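Local atomic coordinates of EmGH1 (PDB entry 5Z87), a protein that probably hydrolyses beta-glucosidic bonds, releasing sugar units from the ends of glucosides and short oligosaccharides. Residues 58-72 / 84-97. Sequence-based numbering, arbitrary orientation.
Sequences EMAAQLNCPRAADVM and YFAHGIGGVYSASL
Tyr93 O accepts the amide hydrogen of Ala68, 2.8 Å from Ala68 N, and Arg67 CA-H leans on the same oxygen. Tyr93 N in turn gives its hydrogen to Pro66 O at 3.0 Å, so Arg67 and Tyr93 form a single beta bridge. Further back, Gly91 N bonds to Asn64 O, and Gly90 packs so closely against Gln62 O and Asn64 O that a CB would collide with both. From the bridged pair, the Arg67 guanidinium lies side by side with the Tyr93 ring, Arg67 NH2 3.7 Å from Tyr93 CE2 and Tyr93 CD2 over one guanidinium face; its cation-pi contact is with Trp314.

The amide of Asn64 stands over the face of Tyr84, ND2 3.1 Å above the ring plane near its centre, consistent with an N-H...pi contact. A chi1 of 77° sets Tyr84 CG between the backbone N and the carbonyl carbon, which turns the ring toward Asn64; CD1 also meets Ala61 CB, and Tyr84 OH lies 3.8 Å from Pro66 CD. With an alanine at Tyr84, the Asn64 amide would probably lose its aromatic face and a gap open beside Ala61 and Pro66. Ile89 CD1 packs against Pro66 CD at 3.5 Å.

Backbone bonds thus join 64-68 to strand 91-93; strand 64-65 also pairs with 345-346, consistent with closing the barrel between them, and Tyr93, bonded through OH to Glu130, carries this framework into the dithiothreitol pocket.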
loop_
_atom_site.group_PDB
_atom_site.type_symbol
_atom_site.label_atom_id
_atom_site.label_comp_id
_atom_site.label_asym_id
_atom_site.label_seq_id
_atom_site.Cartn_x
_atom_site.Cartn_y
_atom_site.Cartn_z
ATOM N N GLU A 58 -5.698 32.472 32.289
ATOM C CA GLU A 58 -6.047 31.316 33.109
ATOM C C GLU A 58 -6.650 30.195 32.269
ATOM O O GLU A 58 -6.359 29.018 32.497
ATOM C CB GLU A 58 -7.007 31.733 34.221
ATOM C CG GLU A 58 -6.374 32.708 35.231
ATOM C CD GLU A 58 -7.379 33.160 36.273
ATOM O OE1 GLU A 58 -8.567 33.350 35.912
ATOM O OE2 GLU A 58 -6.981 33.307 37.453
ATOM N N MET A 59 -7.506 30.538 31.306
ATOM C CA MET A 59 -8.039 29.520 30.411
ATOM C C MET A 59 -6.946 28.933 29.529
ATOM O O MET A 59 -6.896 27.714 29.322
ATOM C CB MET A 59 -9.151 30.105 29.552
ATOM C CG MET A 59 -10.424 30.337 30.318
ATOM S SD MET A 59 -11.746 30.900 29.242
ATOM C CE MET A 59 -11.055 32.461 28.679
ATOM N N ALA A 60 -6.059 29.784 29.011
ATOM C CA ALA A 60 -5.013 29.300 28.123
ATOM C C ALA A 60 -4.103 28.307 28.826
ATOM O O ALA A 60 -3.613 27.365 28.198
ATOM C CB ALA A 60 -4.206 30.472 27.570
ATOM N N ALA A 61 -3.885 28.481 30.123
ATOM C CA ALA A 61 -2.969 27.590 30.828
ATOM C C ALA A 61 -3.509 26.162 30.881
ATOM O O ALA A 61 -2.730 25.204 30.946
ATOM C CB ALA A 61 -2.706 28.132 32.236
ATOM N N GLN A 62 -4.833 26.003 30.851
ATOM C CA GLN A 62 -5.450 24.685 30.819
ATOM C C GLN A 62 -5.223 23.942 29.498
ATOM O O GLN A 62 -5.622 22.779 29.398
ATOM C CB GLN A 62 -6.955 24.815 31.096
ATOM C CG GLN A 62 -7.284 25.440 32.454
ATOM C CD GLN A 62 -6.855 24.561 33.617
ATOM O OE1 GLN A 62 -7.188 23.370 33.677
ATOM N NE2 GLN A 62 -6.078 25.136 34.540
ATOM N N LEU A 63 -4.599 24.561 28.494
ATOM C CA LEU A 63 -4.403 23.913 27.201
ATOM C C LEU A 63 -2.991 23.366 27.023
ATOM O O LEU A 63 -2.649 22.903 25.930
ATOM C CB LEU A 63 -4.737 24.882 26.062
ATOM C CG LEU A 63 -6.055 25.652 26.230
ATOM C CD1 LEU A 63 -6.390 26.430 24.985
ATOM C CD2 LEU A 63 -7.198 24.714 26.576
ATOM N N ASN A 64 -2.167 23.404 28.068
ATOM C CA ASN A 64 -0.789 22.932 28.012
ATOM C C ASN A 64 -0.654 21.627 28.784
ATOM O O ASN A 64 -1.268 21.463 29.843
ATOM C CB ASN A 64 0.165 23.979 28.595
ATOM C CG ASN A 64 -0.045 25.356 27.989
ATOM O OD1 ASN A 64 -0.262 25.475 26.791
ATOM N ND2 ASN A 64 0.019 26.403 28.817
ATOM N N CYS A 65 0.153 20.698 28.254
ATOM C CA CYS A 65 0.438 19.423 28.919
ATOM C C CYS A 65 1.881 18.997 28.671
ATOM O O CYS A 65 2.158 18.163 27.799
ATOM C CB CYS A 65 -0.523 18.333 28.446
ATOM S SG CYS A 65 -0.372 16.771 29.352
ATOM N N PRO A 66 2.833 19.543 29.431
ATOM C CA PRO A 66 4.230 19.109 29.304
ATOM C C PRO A 66 4.457 17.797 30.041
ATOM O O PRO A 66 3.575 17.266 30.718
ATOM C CB PRO A 66 5.019 20.245 29.969
ATOM C CG PRO A 66 4.095 20.681 31.087
ATOM C CD PRO A 66 2.676 20.562 30.493
ATOM N N ARG A 67 5.671 17.281 29.897
ATOM C CA ARG A 67 6.081 16.142 30.699
ATOM C C ARG A 67 6.173 16.544 32.165
ATOM O O ARG A 67 6.607 17.650 32.500
ATOM C CB ARG A 67 7.419 15.594 30.212
ATOM C CG ARG A 67 7.466 14.080 30.196
ATOM C CD ARG A 67 8.762 13.563 29.611
ATOM N NE ARG A 67 8.641 13.413 28.168
ATOM C CZ ARG A 67 8.218 12.303 27.570
ATOM N NH1 ARG A 67 8.117 12.264 26.240
ATOM N NH2 ARG A 67 7.894 11.243 28.308
ATOM N N ALA A 68 5.766 15.624 33.041
ATOM C CA ALA A 68 5.654 15.920 34.465
ATOM C C ALA A 68 6.985 16.292 35.106
ATOM O O ALA A 68 7.011 17.112 36.033
ATOM C CB ALA A 68 5.058 14.719 35.194
ATOM N N ALA A 69 8.093 15.712 34.634
ATOM C CA ALA A 69 9.317 15.655 35.434
ATOM C C ALA A 69 9.798 17.039 35.866
ATOM O O ALA A 69 10.200 17.226 37.019
ATOM C CB ALA A 69 10.417 14.930 34.655
ATOM N N ASP A 70 9.786 18.017 34.959
ATOM C CA ASP A 70 10.325 19.338 35.286
ATOM C C ASP A 70 9.385 20.152 36.159
ATOM O O ASP A 70 9.843 21.022 36.904
ATOM C CB ASP A 70 10.635 20.119 34.014
ATOM C CG ASP A 70 11.901 19.640 33.344
ATOM O OD1 ASP A 70 12.486 18.631 33.813
ATOM O OD2 ASP A 70 12.314 20.277 32.355
ATOM N N VAL A 71 8.079 19.912 36.054
ATOM C CA VAL A 71 7.134 20.517 36.974
ATOM C C VAL A 71 7.322 19.941 38.375
ATOM O O VAL A 71 7.348 20.676 39.367
ATOM C CB VAL A 71 5.700 20.310 36.450
ATOM C CG1 VAL A 71 4.682 20.972 37.366
ATOM C CG2 VAL A 71 5.582 20.843 35.029
ATOM N N MET A 72 7.496 18.625 38.477
ATOM C CA MET A 72 7.587 17.988 39.786
ATOM C C MET A 72 8.890 18.332 40.494
ATOM O O MET A 72 8.900 18.552 41.711
ATOM C CB MET A 72 7.454 16.478 39.639
ATOM C CG MET A 72 6.111 16.040 39.139
ATOM S SD MET A 72 6.089 14.272 38.818
ATOM C CE MET A 72 6.004 13.560 40.454
ATOM N N TYR A 84 2.952 30.926 32.220
ATOM C CA TYR A 84 1.557 30.501 32.370
ATOM C C TYR A 84 1.328 29.649 33.616
ATOM O O TYR A 84 0.186 29.540 34.070
ATOM C CB TYR A 84 1.075 29.707 31.147
ATOM C CG TYR A 84 1.575 28.267 31.108
ATOM C CD1 TYR A 84 0.921 27.252 31.805
ATOM C CD2 TYR A 84 2.696 27.925 30.361
ATOM C CE1 TYR A 84 1.386 25.957 31.777
ATOM C CE2 TYR A 84 3.165 26.631 30.326
ATOM C CZ TYR A 84 2.505 25.651 31.024
ATOM O OH TYR A 84 2.976 24.362 30.985
ATOM N N PHE A 85 2.366 28.998 34.141
ATOM C CA PHE A 85 2.178 28.091 35.270
ATOM C C PHE A 85 1.762 28.839 36.535
ATOM O O PHE A 85 1.259 28.219 37.474
ATOM C CB PHE A 85 3.461 27.284 35.515
ATOM C CG PHE A 85 3.302 26.159 36.506
ATOM C CD1 PHE A 85 2.321 25.187 36.331
ATOM C CD2 PHE A 85 4.138 26.070 37.610
ATOM C CE1 PHE A 85 2.174 24.156 37.242
ATOM C CE2 PHE A 85 3.996 25.043 38.532
ATOM C CZ PHE A 85 3.012 24.085 38.353
ATOM N N ALA A 86 1.934 30.157 36.565
ATOM C CA ALA A 86 1.360 30.954 37.640
ATOM C C ALA A 86 -0.145 30.740 37.764
ATOM O O ALA A 86 -0.704 30.947 38.845
ATOM C CB ALA A 86 1.681 32.437 37.410
ATOM N N HIS A 87 -0.809 30.293 36.697
ATOM C CA HIS A 87 -2.240 30.019 36.716
ATOM C C HIS A 87 -2.551 28.529 36.689
ATOM O O HIS A 87 -3.673 28.139 36.356
ATOM C CB HIS A 87 -2.923 30.717 35.546
ATOM C CG HIS A 87 -2.387 32.087 35.287
ATOM N ND1 HIS A 87 -2.568 33.132 36.171
ATOM C CD2 HIS A 87 -1.648 32.579 34.264
ATOM C CE1 HIS A 87 -1.977 34.213 35.692
ATOM N NE2 HIS A 87 -1.405 33.903 34.541
ATOM N N GLY A 88 -1.591 27.684 37.039
ATOM C CA GLY A 88 -1.862 26.261 36.977
ATOM C C GLY A 88 -1.488 25.673 35.630
ATOM O O GLY A 88 -0.616 26.210 34.935
ATOM N N ILE A 89 -2.143 24.580 35.243
ATOM C CA ILE A 89 -1.690 23.792 34.105
ATOM C C ILE A 89 -2.834 22.895 33.664
ATOM O O ILE A 89 -3.639 22.445 34.482
ATOM C CB ILE A 89 -0.407 22.994 34.474
ATOM C CG1 ILE A 89 0.324 22.497 33.222
ATOM C CG2 ILE A 89 -0.709 21.845 35.437
ATOM C CD1 ILE A 89 1.790 22.196 33.470
ATOM N N GLY A 90 -2.921 22.659 32.359
ATOM C CA GLY A 90 -3.867 21.693 31.839
ATOM C C GLY A 90 -3.597 20.279 32.314
ATOM O O GLY A 90 -4.444 19.654 32.957
ATOM N N GLY A 91 -2.415 19.754 31.994
ATOM C CA GLY A 91 -2.060 18.418 32.422
ATOM C C GLY A 91 -0.559 18.258 32.485
ATOM O O GLY A 91 0.204 19.135 32.074
ATOM N N VAL A 92 -0.141 17.121 33.030
ATOM C CA VAL A 92 1.234 16.666 32.911
ATOM C C VAL A 92 1.185 15.233 32.417
ATOM O O VAL A 92 0.196 14.515 32.599
ATOM C CB VAL A 92 2.045 16.748 34.228
ATOM C CG1 VAL A 92 2.307 18.188 34.611
ATOM C CG2 VAL A 92 1.357 15.971 35.352
ATOM N N TYR A 93 2.276 14.823 31.788
ATOM C CA TYR A 93 2.397 13.493 31.219
ATOM C C TYR A 93 3.501 12.745 31.941
ATOM O O TYR A 93 4.602 13.280 32.115
ATOM C CB TYR A 93 2.699 13.572 29.721
ATOM C CG TYR A 93 2.983 12.243 29.072
ATOM C CD1 TYR A 93 2.156 11.153 29.286
ATOM C CD2 TYR A 93 4.064 12.088 28.221
ATOM C CE1 TYR A 93 2.407 9.938 28.665
ATOM C CE2 TYR A 93 4.322 10.879 27.594
ATOM C CZ TYR A 93 3.500 9.814 27.817
ATOM O OH TYR A 93 3.774 8.620 27.199
ATOM N N SER A 94 3.194 11.524 32.379
ATOM C CA SER A 94 4.207 10.600 32.884
ATOM C C SER A 94 4.814 11.070 34.212
ATOM O O SER A 94 6.012 11.370 34.297
ATOM C CB SER A 94 5.291 10.399 31.814
ATOM O OG SER A 94 5.986 9.191 32.021
ATOM N N ALA A 95 3.987 11.123 35.256
ATOM C CA ALA A 95 4.409 11.551 36.582
ATOM C C ALA A 95 4.921 10.402 37.435
ATOM O O ALA A 95 5.492 10.649 38.501
ATOM C CB ALA A 95 3.251 12.243 37.312
ATOM N N SER A 96 4.728 9.162 36.990
ATOM C CA SER A 96 5.175 8.012 37.765
ATOM C C SER A 96 6.694 7.991 37.909
ATOM O O SER A 96 7.214 7.649 38.978
ATOM C CB SER A 96 4.683 6.740 37.091
ATOM O OG SER A 96 4.685 6.934 35.680
ATOM N N LEU A 97 7.417 8.354 36.848
ATOM C CA LEU A 97 8.893 8.413 36.826
ATOM C C LEU A 97 9.429 7.036 37.220
ATOM O O LEU A 97 8.940 6.018 36.710
ATOM C CB LEU A 97 9.377 9.571 37.696
ATOM C CG LEU A 97 8.804 10.965 37.445
ATOM C CD1 LEU A 97 9.311 11.942 38.502
ATOM C CD2 LEU A 97 9.159 11.449 36.055
HETATM O O HOH W 1 -5.808 28.062 34.998
HETATM O O HOH W 2 -4.548 23.694 36.692
HETATM O O HOH W 3 7.943 13.118 33.054
#